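Local coordinates for inositol monophosphatase family protein (Staphylococcus aureus, PDB 5I3S), which probably hydrolyses the phosphate ester of inositol monophosphate or related sugar phosphates in a metal-dependent reaction, as other inositol monophosphatase family members do, at residues Q61-E66 against Q205-A210; T78-D83 against I100-Y105; I152-N157 against R176-Y181; L186-V191 against I239-R244. One frame throughout, in Å; residues are numbered along the deposited sequence.

Contact 1: residues Q61-E66 against Q205-A210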
loop_
_atom_site.group_PDB
_atom_site.type_symbol
_atom_site.label_atom_id
_atom_site.label_comp_id
_atom_site.label_asym_id
_atom_site.label_seq_id
_atom_site.Cartn_x
_atom_site.Cartn_y
_atom_site.Cartn_z
ATOM N N GLN A 61 -7.231 7.928 -32.479
ATOM C CA GLN A 61 -7.772 8.854 -31.510
ATOM C C GLN A 61 -7.114 8.567 -30.151
ATOM O O GLN A 61 -6.783 7.416 -29.836
ATOM C CB GLN A 61 -9.286 8.668 -31.409
ATOM C CG GLN A 61 -10.038 8.456 -32.727
ATOM C CD GLN A 61 -11.485 8.907 -32.601
ATOM O OE1 GLN A 61 -11.766 10.117 -32.521
ATOM N NE2 GLN A 61 -12.416 7.949 -32.571
ATOM N N VAL A 62 -6.945 9.621 -29.367
ATOM C CA VAL A 62 -6.316 9.577 -28.047
ATOM C C VAL A 62 -7.298 10.148 -27.005
ATOM O O VAL A 62 -7.596 11.355 -27.020
ATOM C CB VAL A 62 -4.997 10.383 -28.045
ATOM C CG1 VAL A 62 -4.408 10.531 -26.628
ATOM C CG2 VAL A 62 -3.994 9.705 -28.961
ATOM N N LEU A 63 -7.813 9.283 -26.129
ATOM C CA LEU A 63 -8.615 9.726 -24.975
ATOM C C LEU A 63 -7.711 9.855 -23.767
ATOM O O LEU A 63 -7.259 8.864 -23.208
ATOM C CB LEU A 63 -9.737 8.754 -24.688
ATOM C CG LEU A 63 -10.603 9.015 -23.461
ATOM C CD1 LEU A 63 -11.352 10.323 -23.618
ATOM C CD2 LEU A 63 -11.589 7.882 -23.204
ATOM N N GLY A 64 -7.438 11.085 -23.361
ATOM C CA GLY A 64 -6.424 11.328 -22.346
ATOM C C GLY A 64 -6.804 12.152 -21.118
ATOM O O GLY A 64 -7.713 13.006 -21.158
ATOM N N GLU A 65 -6.047 11.895 -20.040
ATOM C CA GLU A 65 -6.277 12.482 -18.735
ATOM C C GLU A 65 -6.013 13.964 -18.834
ATOM O O GLU A 65 -6.838 14.759 -18.390
ATOM C CB GLU A 65 -5.395 11.802 -17.664
ATOM C CG GLU A 65 -5.393 12.441 -16.254
ATOM C CD GLU A 65 -4.523 13.714 -16.135
ATOM O OE1 GLU A 65 -3.519 13.865 -16.860
ATOM O OE2 GLU A 65 -4.850 14.599 -15.314
ATOM N N GLU A 66 -4.875 14.308 -19.440
ATOM C CA GLU A 66 -4.475 15.707 -19.672
ATOM C C GLU A 66 -5.411 16.476 -20.668
ATOM O O GLU A 66 -5.221 17.680 -20.885
ATOM C CB GLU A 66 -2.977 15.782 -20.099
ATOM C CG GLU A 66 -2.201 17.007 -19.617
ATOM C CD GLU A 66 -1.736 16.958 -18.145
ATOM O OE1 GLU A 66 -2.146 16.063 -17.362
ATOM O OE2 GLU A 66 -0.934 17.846 -17.750
ATOM N N GLN A 205 -12.022 7.428 -13.673
ATOM C CA GLN A 205 -12.021 7.768 -15.053
ATOM C C GLN A 205 -11.535 6.616 -15.945
ATOM O O GLN A 205 -10.753 5.780 -15.494
ATOM C CB GLN A 205 -11.128 8.990 -15.225
ATOM C CG GLN A 205 -11.688 10.222 -14.504
ATOM C CD GLN A 205 -12.909 10.818 -15.227
ATOM O OE1 GLN A 205 -13.379 10.319 -16.263
ATOM N NE2 GLN A 205 -13.387 11.930 -14.711
ATOM N N PRO A 206 -11.981 6.582 -17.233
ATOM C CA PRO A 206 -11.651 5.495 -18.137
ATOM C C PRO A 206 -10.148 5.231 -18.269
ATOM O O PRO A 206 -9.726 4.059 -18.387
ATOM C CB PRO A 206 -12.214 5.935 -19.482
ATOM C CG PRO A 206 -12.974 7.204 -19.279
ATOM C CD PRO A 206 -12.876 7.589 -17.841
ATOM N N TRP A 207 -9.374 6.310 -18.249
ATOM C CA TRP A 207 -7.914 6.234 -18.339
ATOM C C TRP A 207 -7.236 5.641 -17.084
ATOM O O TRP A 207 -6.079 5.247 -17.159
ATOM C CB TRP A 207 -7.289 7.606 -18.668
ATOM C CG TRP A 207 -7.716 8.749 -17.807
ATOM C CD1 TRP A 207 -7.261 9.048 -16.571
ATOM C CD2 TRP A 207 -8.689 9.763 -18.129
ATOM N NE1 TRP A 207 -7.893 10.185 -16.088
ATOM C CE2 TRP A 207 -8.767 10.639 -17.031
ATOM C CE3 TRP A 207 -9.503 10.003 -19.238
ATOM C CZ2 TRP A 207 -9.624 11.755 -17.012
ATOM C CZ3 TRP A 207 -10.352 11.108 -19.220
ATOM C CH2 TRP A 207 -10.399 11.969 -18.120
ATOM N N ASP A 208 -7.954 5.540 -15.973
ATOM C CA ASP A 208 -7.421 4.808 -14.820
ATOM C C ASP A 208 -7.689 3.274 -14.850
ATOM O O ASP A 208 -6.938 2.511 -14.254
ATOM C CB ASP A 208 -7.928 5.404 -13.527
ATOM C CG ASP A 208 -7.515 6.873 -13.336
ATOM O OD1 ASP A 208 -8.423 7.651 -12.985
ATOM O OD2 ASP A 208 -6.355 7.250 -13.593
ATOM N N PHE A 209 -8.711 2.818 -15.555
ATOM C CA PHE A 209 -8.951 1.399 -15.608
ATOM C C PHE A 209 -8.723 0.719 -16.918
ATOM O O PHE A 209 -8.597 -0.507 -16.927
ATOM C CB PHE A 209 -10.333 1.036 -15.075
ATOM C CG PHE A 209 -11.465 1.708 -15.777
ATOM C CD1 PHE A 209 -11.892 1.270 -17.013
ATOM C CD2 PHE A 209 -12.128 2.773 -15.163
ATOM C CE1 PHE A 209 -12.971 1.857 -17.625
ATOM C CE2 PHE A 209 -13.196 3.388 -15.778
ATOM C CZ PHE A 209 -13.628 2.907 -17.007
ATOM N N ALA A 210 -8.642 1.469 -18.008
ATOM C CA ALA A 210 -8.577 0.846 -19.340
ATOM C C ALA A 210 -7.440 -0.140 -19.516
ATOM O O ALA A 210 -7.671 -1.252 -19.947
ATOM C CB ALA A 210 -8.529 1.902 -20.422
#

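Contact 2: residues T78-D83 against I100-Y105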
loop_
_atom_site.group_PDB
_atom_site.type_symbol
_atom_site.label_atom_id
_atom_site.label_comp_id
_atom_site.label_asym_id
_atom_site.label_seq_id
_atom_site.Cartn_x
_atom_site.Cartn_y
_atom_site.Cartn_z
ATOM N N THR A 78 -9.749 3.442 -33.873
ATOM C CA THR A 78 -8.735 3.000 -32.904
ATOM C C THR A 78 -8.541 4.111 -31.870
ATOM O O THR A 78 -8.390 5.275 -32.245
ATOM C CB THR A 78 -7.391 2.532 -33.555
ATOM O OG1 THR A 78 -7.649 1.496 -34.524
ATOM C CG2 THR A 78 -6.432 1.950 -32.463
ATOM N N VAL A 79 -8.576 3.728 -30.582
ATOM C CA VAL A 79 -8.551 4.677 -29.487
ATOM C C VAL A 79 -7.540 4.314 -28.395
ATOM O O VAL A 79 -7.614 3.234 -27.831
ATOM C CB VAL A 79 -9.951 4.837 -28.882
ATOM C CG1 VAL A 79 -9.930 5.822 -27.730
ATOM C CG2 VAL A 79 -10.894 5.325 -29.972
ATOM N N TRP A 80 -6.622 5.258 -28.123
ATOM C CA TRP A 80 -5.594 5.135 -27.090
ATOM C C TRP A 80 -6.143 5.839 -25.876
ATOM O O TRP A 80 -6.397 7.050 -25.945
ATOM C CB TRP A 80 -4.272 5.811 -27.528
ATOM C CG TRP A 80 -3.513 5.034 -28.611
ATOM C CD1 TRP A 80 -3.972 4.697 -29.831
ATOM C CD2 TRP A 80 -2.182 4.494 -28.531
ATOM N NE1 TRP A 80 -3.019 4.015 -30.534
ATOM C CE2 TRP A 80 -1.911 3.873 -29.761
ATOM C CE3 TRP A 80 -1.183 4.507 -27.548
ATOM C CZ2 TRP A 80 -0.694 3.259 -30.042
ATOM C CZ3 TRP A 80 0.021 3.887 -27.819
ATOM C CH2 TRP A 80 0.254 3.262 -29.049
ATOM N N VAL A 81 -6.330 5.126 -24.769
ATOM C CA VAL A 81 -6.789 5.833 -23.557
ATOM C C VAL A 81 -5.670 5.889 -22.513
ATOM O O VAL A 81 -5.276 4.857 -21.967
ATOM C CB VAL A 81 -8.217 5.397 -23.075
ATOM C CG1 VAL A 81 -8.486 3.950 -23.330
ATOM C CG2 VAL A 81 -8.511 5.772 -21.645
ATOM N N VAL A 82 -5.139 7.091 -22.278
ATOM C CA VAL A 82 -3.887 7.198 -21.551
ATOM C C VAL A 82 -3.990 8.016 -20.277
ATOM O O VAL A 82 -4.562 9.111 -20.292
ATOM C CB VAL A 82 -2.654 7.587 -22.466
ATOM C CG1 VAL A 82 -3.011 7.837 -23.906
ATOM C CG2 VAL A 82 -1.741 8.672 -21.897
ATOM N N ASP A 83 -3.430 7.473 -19.181
ATOM C CA ASP A 83 -3.098 8.286 -17.996
ATOM C C ASP A 83 -1.565 8.403 -17.911
ATOM O O ASP A 83 -0.862 7.423 -17.569
ATOM C CB ASP A 83 -3.687 7.720 -16.687
ATOM C CG ASP A 83 -3.681 8.767 -15.532
ATOM O OD1 ASP A 83 -3.031 9.812 -15.670
ATOM O OD2 ASP A 83 -4.283 8.528 -14.463
ATOM N N ILE A 100 2.279 4.858 -15.604
ATOM C CA ILE A 100 1.635 5.268 -16.840
ATOM C C ILE A 100 0.748 4.080 -17.259
ATOM O O ILE A 100 1.157 2.911 -17.094
ATOM C CB ILE A 100 2.620 5.559 -17.978
ATOM C CG1 ILE A 100 3.774 6.460 -17.539
ATOM C CG2 ILE A 100 1.872 6.170 -19.171
ATOM C CD1 ILE A 100 4.987 6.381 -18.452
ATOM N N SER A 101 -0.463 4.394 -17.733
ATOM C CA SER A 101 -1.458 3.412 -18.147
ATOM C C SER A 101 -1.986 3.699 -19.551
ATOM O O SER A 101 -2.428 4.786 -19.830
ATOM C CB SER A 101 -2.658 3.450 -17.191
ATOM O OG SER A 101 -3.629 2.431 -17.479
ATOM N N ILE A 102 -2.018 2.690 -20.408
ATOM C CA ILE A 102 -2.441 2.855 -21.804
ATOM C C ILE A 102 -3.337 1.703 -22.107
ATOM O O ILE A 102 -2.935 0.563 -21.948
ATOM C CB ILE A 102 -1.241 2.840 -22.796
ATOM C CG1 ILE A 102 -0.517 4.191 -22.756
ATOM C CG2 ILE A 102 -1.669 2.534 -24.216
ATOM C CD1 ILE A 102 0.767 4.254 -23.552
ATOM N N GLY A 103 -4.575 2.012 -22.485
ATOM C CA GLY A 103 -5.478 1.014 -23.004
ATOM C C GLY A 103 -5.717 1.338 -24.462
ATOM O O GLY A 103 -5.853 2.516 -24.865
ATOM N N ILE A 104 -5.752 0.306 -25.268
ATOM C CA ILE A 104 -6.000 0.504 -26.668
ATOM C C ILE A 104 -7.182 -0.296 -27.053
ATOM O O ILE A 104 -7.255 -1.462 -26.783
ATOM C CB ILE A 104 -4.805 0.095 -27.510
ATOM C CG1 ILE A 104 -3.648 1.025 -27.165
ATOM C CG2 ILE A 104 -5.178 0.142 -29.019
ATOM C CD1 ILE A 104 -2.355 0.621 -27.861
ATOM N N TYR A 105 -8.106 0.363 -27.722
ATOM C CA TYR A 105 -9.391 -0.229 -28.091
ATOM C C TYR A 105 -9.596 -0.044 -29.589
ATOM O O TYR A 105 -9.265 1.011 -30.121
ATOM C CB TYR A 105 -10.521 0.454 -27.299
ATOM C CG TYR A 105 -10.768 -0.070 -25.877
ATOM C CD1 TYR A 105 -12.013 -0.569 -25.532
ATOM C CD2 TYR A 105 -9.776 -0.018 -24.866
ATOM C CE1 TYR A 105 -12.286 -1.039 -24.248
ATOM C CE2 TYR A 105 -10.030 -0.494 -23.567
ATOM C CZ TYR A 105 -11.301 -1.014 -23.252
ATOM O OH TYR A 105 -11.668 -1.500 -21.988
HETATM O O HOH W 1 -5.401 3.547 -19.258
#

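Contact 3: residues I152-N157 against R176-Y181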
loop_
_atom_site.group_PDB
_atom_site.type_symbol
_atom_site.label_atom_id
_atom_site.label_comp_id
_atom_site.label_asym_id
_atom_site.label_seq_id
_atom_site.Cartn_x
_atom_site.Cartn_y
_atom_site.Cartn_z
ATOM N N ILE A 152 -8.654 -6.992 0.533
ATOM C CA ILE A 152 -9.268 -6.113 -0.418
ATOM C C ILE A 152 -8.644 -4.758 -0.393
ATOM O O ILE A 152 -8.142 -4.316 0.626
ATOM C CB ILE A 152 -10.776 -5.916 -0.137
ATOM C CG1 ILE A 152 -11.033 -5.137 1.153
ATOM C CG2 ILE A 152 -11.454 -7.295 -0.051
ATOM C CD1 ILE A 152 -12.496 -4.917 1.421
ATOM N N GLY A 153 -8.721 -4.099 -1.537
ATOM C CA GLY A 153 -8.246 -2.775 -1.706
ATOM C C GLY A 153 -9.408 -1.812 -1.620
ATOM O O GLY A 153 -10.376 -1.964 -2.383
ATOM N N ILE A 154 -9.298 -0.817 -0.731
ATOM C CA ILE A 154 -10.299 0.218 -0.618
ATOM C C ILE A 154 -9.732 1.389 0.159
ATOM O O ILE A 154 -9.182 1.193 1.240
ATOM C CB ILE A 154 -11.599 -0.306 0.052
ATOM C CG1 ILE A 154 -12.677 0.771 0.074
ATOM C CG2 ILE A 154 -11.368 -0.814 1.473
ATOM C CD1 ILE A 154 -14.013 0.225 0.574
ATOM N N ASN A 155 -9.845 2.597 -0.372
ATOM C CA ASN A 155 -9.273 3.777 0.351
ATOM C C ASN A 155 -10.086 4.007 1.620
ATOM O O ASN A 155 -11.301 3.981 1.569
ATOM C CB ASN A 155 -9.209 5.021 -0.518
ATOM C CG ASN A 155 -8.271 6.097 0.021
ATOM O OD1 ASN A 155 -7.309 6.515 -0.637
ATOM N ND2 ASN A 155 -8.600 6.626 1.118
ATOM N N PRO A 156 -9.417 4.166 2.775
ATOM C CA PRO A 156 -10.152 4.533 4.001
ATOM C C PRO A 156 -11.153 5.711 3.884
ATOM O O PRO A 156 -12.168 5.738 4.578
ATOM C CB PRO A 156 -9.015 4.919 4.966
ATOM C CG PRO A 156 -7.848 4.059 4.537
ATOM C CD PRO A 156 -7.984 3.943 3.033
ATOM N N ASN A 157 -10.832 6.736 3.126
ATOM C CA ASN A 157 -11.783 7.859 2.882
ATOM C C ASN A 157 -13.222 7.496 2.468
ATOM O O ASN A 157 -14.141 8.275 2.719
ATOM C CB ASN A 157 -11.228 8.841 1.847
ATOM C CG ASN A 157 -10.175 9.744 2.424
ATOM O OD1 ASN A 157 -10.516 10.699 3.119
ATOM N ND2 ASN A 157 -8.902 9.454 2.160
ATOM N N ARG A 176 -10.795 -10.348 5.517
ATOM C CA ARG A 176 -9.741 -10.673 6.465
ATOM C C ARG A 176 -8.957 -9.430 6.799
ATOM O O ARG A 176 -8.613 -9.206 7.974
ATOM C CB ARG A 176 -8.816 -11.717 5.860
ATOM C CG ARG A 176 -7.860 -12.345 6.833
ATOM C CD ARG A 176 -8.551 -13.262 7.841
ATOM N NE ARG A 176 -7.555 -13.858 8.720
ATOM C CZ ARG A 176 -6.943 -13.222 9.733
ATOM N NH1 ARG A 176 -7.225 -11.947 10.051
ATOM N NH2 ARG A 176 -6.022 -13.880 10.446
ATOM N N SER A 177 -8.623 -8.649 5.763
ATOM C CA SER A 177 -8.088 -7.308 5.985
ATOM C C SER A 177 -8.218 -6.409 4.755
ATOM O O SER A 177 -8.750 -6.822 3.708
ATOM C CB SER A 177 -6.612 -7.346 6.464
ATOM O OG SER A 177 -6.178 -6.033 6.818
ATOM N N ALA A 178 -7.778 -5.142 4.931
ATOM C CA ALA A 178 -7.867 -4.152 3.876
ATOM C C ALA A 178 -6.570 -3.369 3.696
ATOM O O ALA A 178 -5.869 -3.073 4.665
ATOM C CB ALA A 178 -9.030 -3.197 4.148
ATOM N N ARG A 179 -6.371 -2.938 2.445
ATOM C CA ARG A 179 -5.183 -2.273 1.950
ATOM C C ARG A 179 -5.621 -1.116 1.048
ATOM O O ARG A 179 -6.741 -1.093 0.575
ATOM C CB ARG A 179 -4.335 -3.256 1.115
ATOM C CG ARG A 179 -3.915 -4.522 1.822
ATOM C CD ARG A 179 -2.858 -4.220 2.897
ATOM N NE ARG A 179 -2.400 -5.430 3.569
ATOM C CZ ARG A 179 -2.927 -5.963 4.662
ATOM N NH1 ARG A 179 -3.976 -5.403 5.301
ATOM N NH2 ARG A 179 -2.375 -7.061 5.162
ATOM N N ALA A 180 -4.718 -0.166 0.803
ATOM C CA ALA A 180 -4.936 0.915 -0.153
ATOM C C ALA A 180 -3.600 1.524 -0.508
ATOM O O ALA A 180 -2.836 1.947 0.378
ATOM C CB ALA A 180 -5.843 2.004 0.453
ATOM N N TYR A 181 -3.330 1.588 -1.797
ATOM C CA TYR A 181 -2.003 1.893 -2.324
ATOM C C TYR A 181 -1.956 3.177 -3.081
ATOM O O TYR A 181 -0.889 3.723 -3.293
ATOM C CB TYR A 181 -1.526 0.733 -3.198
ATOM C CG TYR A 181 -1.466 -0.624 -2.467
ATOM C CD1 TYR A 181 -0.680 -0.805 -1.324
ATOM C CD2 TYR A 181 -2.135 -1.732 -2.957
ATOM C CE1 TYR A 181 -0.599 -2.046 -0.675
ATOM C CE2 TYR A 181 -2.069 -2.974 -2.318
ATOM C CZ TYR A 181 -1.309 -3.123 -1.165
ATOM O OH TYR A 181 -1.259 -4.350 -0.551
#

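Contact 4: residues L186-V191 against I239-R244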
loop_
_atom_site.group_PDB
_atom_site.type_symbol
_atom_site.label_atom_id
_atom_site.label_comp_id
_atom_site.label_asym_id
_atom_site.label_seq_id
_atom_site.Cartn_x
_atom_site.Cartn_y
_atom_site.Cartn_z
ATOM N N LEU A 186 -2.415 0.401 -10.736
ATOM C CA LEU A 186 -1.609 -0.584 -9.974
ATOM C C LEU A 186 -2.443 -1.446 -9.012
ATOM O O LEU A 186 -2.117 -2.595 -8.774
ATOM C CB LEU A 186 -0.425 0.077 -9.257
ATOM C CG LEU A 186 0.644 0.532 -10.266
ATOM C CD1 LEU A 186 1.618 1.536 -9.618
ATOM C CD2 LEU A 186 1.373 -0.660 -10.883
ATOM N N GLU A 187 -3.529 -0.910 -8.471
ATOM C CA GLU A 187 -4.436 -1.742 -7.638
ATOM C C GLU A 187 -5.192 -2.814 -8.449
ATOM O O GLU A 187 -5.406 -3.924 -7.980
ATOM C CB GLU A 187 -5.380 -0.867 -6.800
ATOM C CG GLU A 187 -4.651 -0.252 -5.602
ATOM C CD GLU A 187 -5.195 1.086 -5.162
ATOM O OE1 GLU A 187 -5.513 1.972 -6.011
ATOM O OE2 GLU A 187 -5.297 1.266 -3.955
ATOM N N ILE A 188 -5.595 -2.466 -9.661
ATOM C CA ILE A 188 -6.271 -3.398 -10.566
ATOM C C ILE A 188 -5.239 -4.460 -11.005
ATOM O O ILE A 188 -5.527 -5.626 -11.018
ATOM C CB ILE A 188 -6.856 -2.613 -11.768
ATOM C CG1 ILE A 188 -8.004 -1.714 -11.333
ATOM C CG2 ILE A 188 -7.297 -3.528 -12.923
ATOM C CD1 ILE A 188 -8.433 -0.736 -12.430
ATOM N N VAL A 189 -4.023 -4.059 -11.336
ATOM C CA VAL A 189 -2.942 -5.047 -11.531
ATOM C C VAL A 189 -2.652 -5.915 -10.281
ATOM O O VAL A 189 -2.393 -7.107 -10.442
ATOM C CB VAL A 189 -1.654 -4.371 -12.007
ATOM C CG1 VAL A 189 -0.441 -5.284 -11.874
ATOM C CG2 VAL A 189 -1.835 -3.918 -13.432
ATOM N N SER A 190 -2.691 -5.357 -9.058
ATOM C CA SER A 190 -2.585 -6.186 -7.854
ATOM C C SER A 190 -3.656 -7.253 -7.799
ATOM O O SER A 190 -3.424 -8.345 -7.267
ATOM C CB SER A 190 -2.701 -5.364 -6.590
ATOM O OG SER A 190 -1.667 -4.429 -6.502
ATOM N N VAL A 191 -4.844 -6.979 -8.335
ATOM C CA VAL A 191 -5.822 -8.077 -8.472
ATOM C C VAL A 191 -5.353 -9.092 -9.531
ATOM O O VAL A 191 -5.379 -10.296 -9.302
ATOM C CB VAL A 191 -7.260 -7.565 -8.677
ATOM C CG1 VAL A 191 -8.280 -8.712 -8.640
ATOM C CG2 VAL A 191 -7.633 -6.599 -7.553
ATOM N N ILE A 239 -16.387 0.994 -9.542
ATOM C CA ILE A 239 -15.446 -0.094 -9.893
ATOM C C ILE A 239 -15.472 -1.142 -8.792
ATOM O O ILE A 239 -15.312 -0.811 -7.622
ATOM C CB ILE A 239 -13.968 0.417 -9.961
ATOM C CG1 ILE A 239 -13.797 1.504 -10.988
ATOM C CG2 ILE A 239 -12.982 -0.735 -10.288
ATOM C CD1 ILE A 239 -13.840 1.030 -12.440
ATOM N N LEU A 240 -15.711 -2.384 -9.185
ATOM C CA LEU A 240 -15.445 -3.579 -8.354
ATOM C C LEU A 240 -14.743 -4.616 -9.238
ATOM O O LEU A 240 -15.258 -4.983 -10.282
ATOM C CB LEU A 240 -16.745 -4.145 -7.817
ATOM C CG LEU A 240 -16.674 -5.484 -7.091
ATOM C CD1 LEU A 240 -15.955 -5.243 -5.780
ATOM C CD2 LEU A 240 -18.030 -6.183 -6.861
ATOM N N VAL A 241 -13.559 -5.049 -8.831
ATOM C CA VAL A 241 -12.765 -6.042 -9.548
ATOM C C VAL A 241 -12.252 -7.066 -8.566
ATOM O O VAL A 241 -12.038 -6.776 -7.364
ATOM C CB VAL A 241 -11.590 -5.457 -10.342
ATOM C CG1 VAL A 241 -12.083 -4.443 -11.362
ATOM C CG2 VAL A 241 -10.537 -4.834 -9.467
ATOM N N GLY A 242 -12.091 -8.277 -9.064
ATOM C CA GLY A 242 -11.715 -9.363 -8.204
ATOM C C GLY A 242 -11.596 -10.687 -8.949
ATOM O O GLY A 242 -11.881 -10.771 -10.138
ATOM N N ASN A 243 -11.208 -11.707 -8.220
ATOM C CA ASN A 243 -11.386 -13.071 -8.697
ATOM C C ASN A 243 -12.892 -13.342 -8.792
ATOM O O ASN A 243 -13.694 -12.710 -8.103
ATOM C CB ASN A 243 -10.599 -14.090 -7.845
ATOM C CG ASN A 243 -11.149 -14.321 -6.429
ATOM O OD1 ASN A 243 -12.243 -14.868 -6.227
ATOM N ND2 ASN A 243 -10.330 -14.030 -5.436
ATOM N N ARG A 244 -13.267 -14.187 -9.735
ATOM C CA ARG A 244 -14.664 -14.539 -10.027
ATOM C C ARG A 244 -15.469 -14.777 -8.819
ATOM O O ARG A 244 -16.464 -14.092 -8.587
ATOM C CB ARG A 244 -14.735 -15.749 -10.947
ATOM C CG ARG A 244 -14.535 -15.304 -12.375
ATOM C CD ARG A 244 -14.225 -16.394 -13.391
ATOM N NE ARG A 244 -13.986 -15.688 -14.647
ATOM C CZ ARG A 244 -14.927 -15.149 -15.437
ATOM N NH1 ARG A 244 -16.224 -15.295 -15.176
ATOM N NH2 ARG A 244 -14.568 -14.468 -16.529
#

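Contact 1: residues Q61-E66 against Q205-A210
Glu65 lays the root of its side chain flat on the indole of Trp207, and this is the dense part of the contact. Glu65 CB stands 3.5 Å from the centroid of the five-membered ring of Trp207 and 15° off the ring normal, a CH-pi contact with the face. On the same face Glu65 CA sits over the ring system, and Gly64 O comes within 3.8 Å of Trp207 CZ3; the opposite face is backed by Gln205 CB, so the indole is held between layers. Trp207 reaches this position with CG between its backbone N and carbonyl carbon (chi1 51°), which turns the ring toward strand 61-64. Tryptophan suits the place because its broad apolar face can accept both backbone and methylene groups.

Packing thins out beyond. Leu63 meets the ring at its edge, CG 4.5 Å from Trp207 CE3, and its CD2 reaches Pro206 CG at 4.2 Å, a looser apolar contact. The Glu65 chain bends at chi2 and leads its carboxylate away, turned nearly at right angles to the indole. Both Leu63 and Glu65 remain partly exposed, and the two segments share no hydrogen bond.

Glu65 follows the end of a strand, and Trp207 and Asp208 lie in the first turn of helix 206-218. Asp208 lies close to Asp83 and Asp86, an acidic cluster consistent with the metal site of the inositol monophosphatase family, whose WD signature begins at this tryptophan.

Contact 2: residues T78-D83 against I100-Y105
Ile104 places its CD1 methyl squarely over the six-membered ring of Trp80, 3.7 Å from the centroid and 7° off its normal. The isoleucine runs beside the tryptophan, pointing the same way, and its extended end (chi2 175°) carries the methyl out along the indole. Ile102 CG2 adds to this patch at 3.9 Å from Trp80 CE3, and Val82 CB meets Ile102 CG1. Branched residues and a large aromatic fit here because this face of the sheet is covered by helix 2-24, whose Leu3, Ala7 and Leu10 touch Trp80. The indole still needs a polar partner, and its NE1 is hydrogen-bonded to His60.

On the other face Val81 CG1 leans across Gly103, 3.4 Å from Gly103 O, where glycine has no side chain to oppose it. The two strands are antiparallel, with hydrogen-bonded pairs at Val79-Tyr105, Val81-Gly103 and Asp83-Ser101. The shortest bond, Val81 N to Gly103 O at 2.7 Å, is nearly straight at 175°.

At the polar edge a water accepts from Ser101 OG at 2.7 Å and donates to Val81 O at 3.0 Å. Asp83 sends its carboxylate away from Ser101, toward Asp86 and Asp208. Apolar packing on the faces and six backbone bonds thus fix the register of a strand whose end brings Asp83 to the probable metal site.

Contact 3: residues I152-N157 against R176-Y181
Ala180 pushes its single methyl into the turn after strand 151-153, with CB 3.5 Å from Ile154 O and 3.9 Å from Pro156 CD, and Asn155 CA closing over it as well. Alanine fits because the backbone of 154-155 and the proline ring form the surface it meets. Two residues earlier, Ala178 CB lies 4.1 Å from Ile152 CG1, with Ile154 CG2 somewhat farther off. Ile152 brings CG1 there with a chi1 of 68°, which leaves that branch flanked by both N and C of its own backbone.

The backbones pair as parallel strands. Ile152 takes part at both ends, its N donating to Ser177 O and its O accepting from Arg179 N at 2.9 Å; Ile154 N then continues the pattern to Arg179 O, also at 2.9 Å. Gly153 brings its CA to 3.2 Å from Arg179 O, a CA-H...O contact.

Arg179 turns away from this pairing and folds back along its own strand, bent at chi2. Arg179 NH1 donates to Ser177 OG at 2.7 Å and to Ala178 O at 3.1 Å, approaching that carbonyl from above its plane, and these two bonds restrict the guanidinium. NH2 goes on to Asn90 of the second subunit, where a long cationic side chain can span the dimer interface.

Strands 151-153 and 177-179, joined by helix 164-174, make a beta-alpha-beta crossover. Ile152 and Ile154 face that helix through Ile171 and Phe168, strand 198-201 flanks 151-153 on its other side, and 177-179 is the outermost strand of the sheet within the chain.

Contact 4: residues L186-V191 against I239-R244
Val191 stands with CG1 opposite its backbone N (chi1 -173°), which sends that methyl over strand 239-242 and leaves CG2 beside the N. In Val241 a chi1 of -58° puts CG1 opposite the carbonyl carbon, leaving CG2 in the position hemmed in by N and C, and the Val191 and Val241 CG2 methyls meet at 3.9 Å. Val191 CG1 goes on to rest on the fully extended backbone of Gly242, 3.5 Å from Gly242 CA. Ile188, about one helical turn earlier, brings CG1 to 4.4 Å from Val241 CG2, a looser touch.

The helix and strand axes run 31° apart and 8.4 Å from each other, so the helix segment runs roughly with strand 239-242. Helix 184-193 belongs to the middle helical layer of the alternating alpha-beta-alpha-beta-alpha sandwich of the sugar phosphatase fold, and sits between two sheets: Leu186 and Val189 reach strand 109-117, while Val191 and Val241 share Tyr199 of strand 198-201. Valine and isoleucine offer compact methyl surfaces that fit the buried interface.

Ser190 OG donates to Leu186 O at 3.0 Å, and Ser190 N reaches that oxygen from the opposite face of its carbonyl plane. Beyond the glycine, Asn243 takes the N-cap of helix 244-255, its OD1 accepting from Leu246 N while its ND2 bonds Ser145 OG.

How the contacts relate
Contacts 1 and 2 sit side by side, centres about 6 Å apart, where strands 61-64 and 78-83 are neighbours in the seven-stranded sheet; contact 2 is nested in the loop that contact 1 closes. Contacts 3 and 4 belong to the five-stranded sheet, their centres about 12 Å apart, and meet where Glu187 OE2 takes up Tyr181 N. The centres of contacts 1 and 3 are about 24 Å apart, on opposite sides of the chain's centre. Helix 206-218 bridges the halves: Trp207 faces the first sheet, and Phe209 packs on Ile188 and Ile239 of contact 4. The probable metal site lies where helix 206-218 meets the first sheet, while contact 3 touches the second subunit.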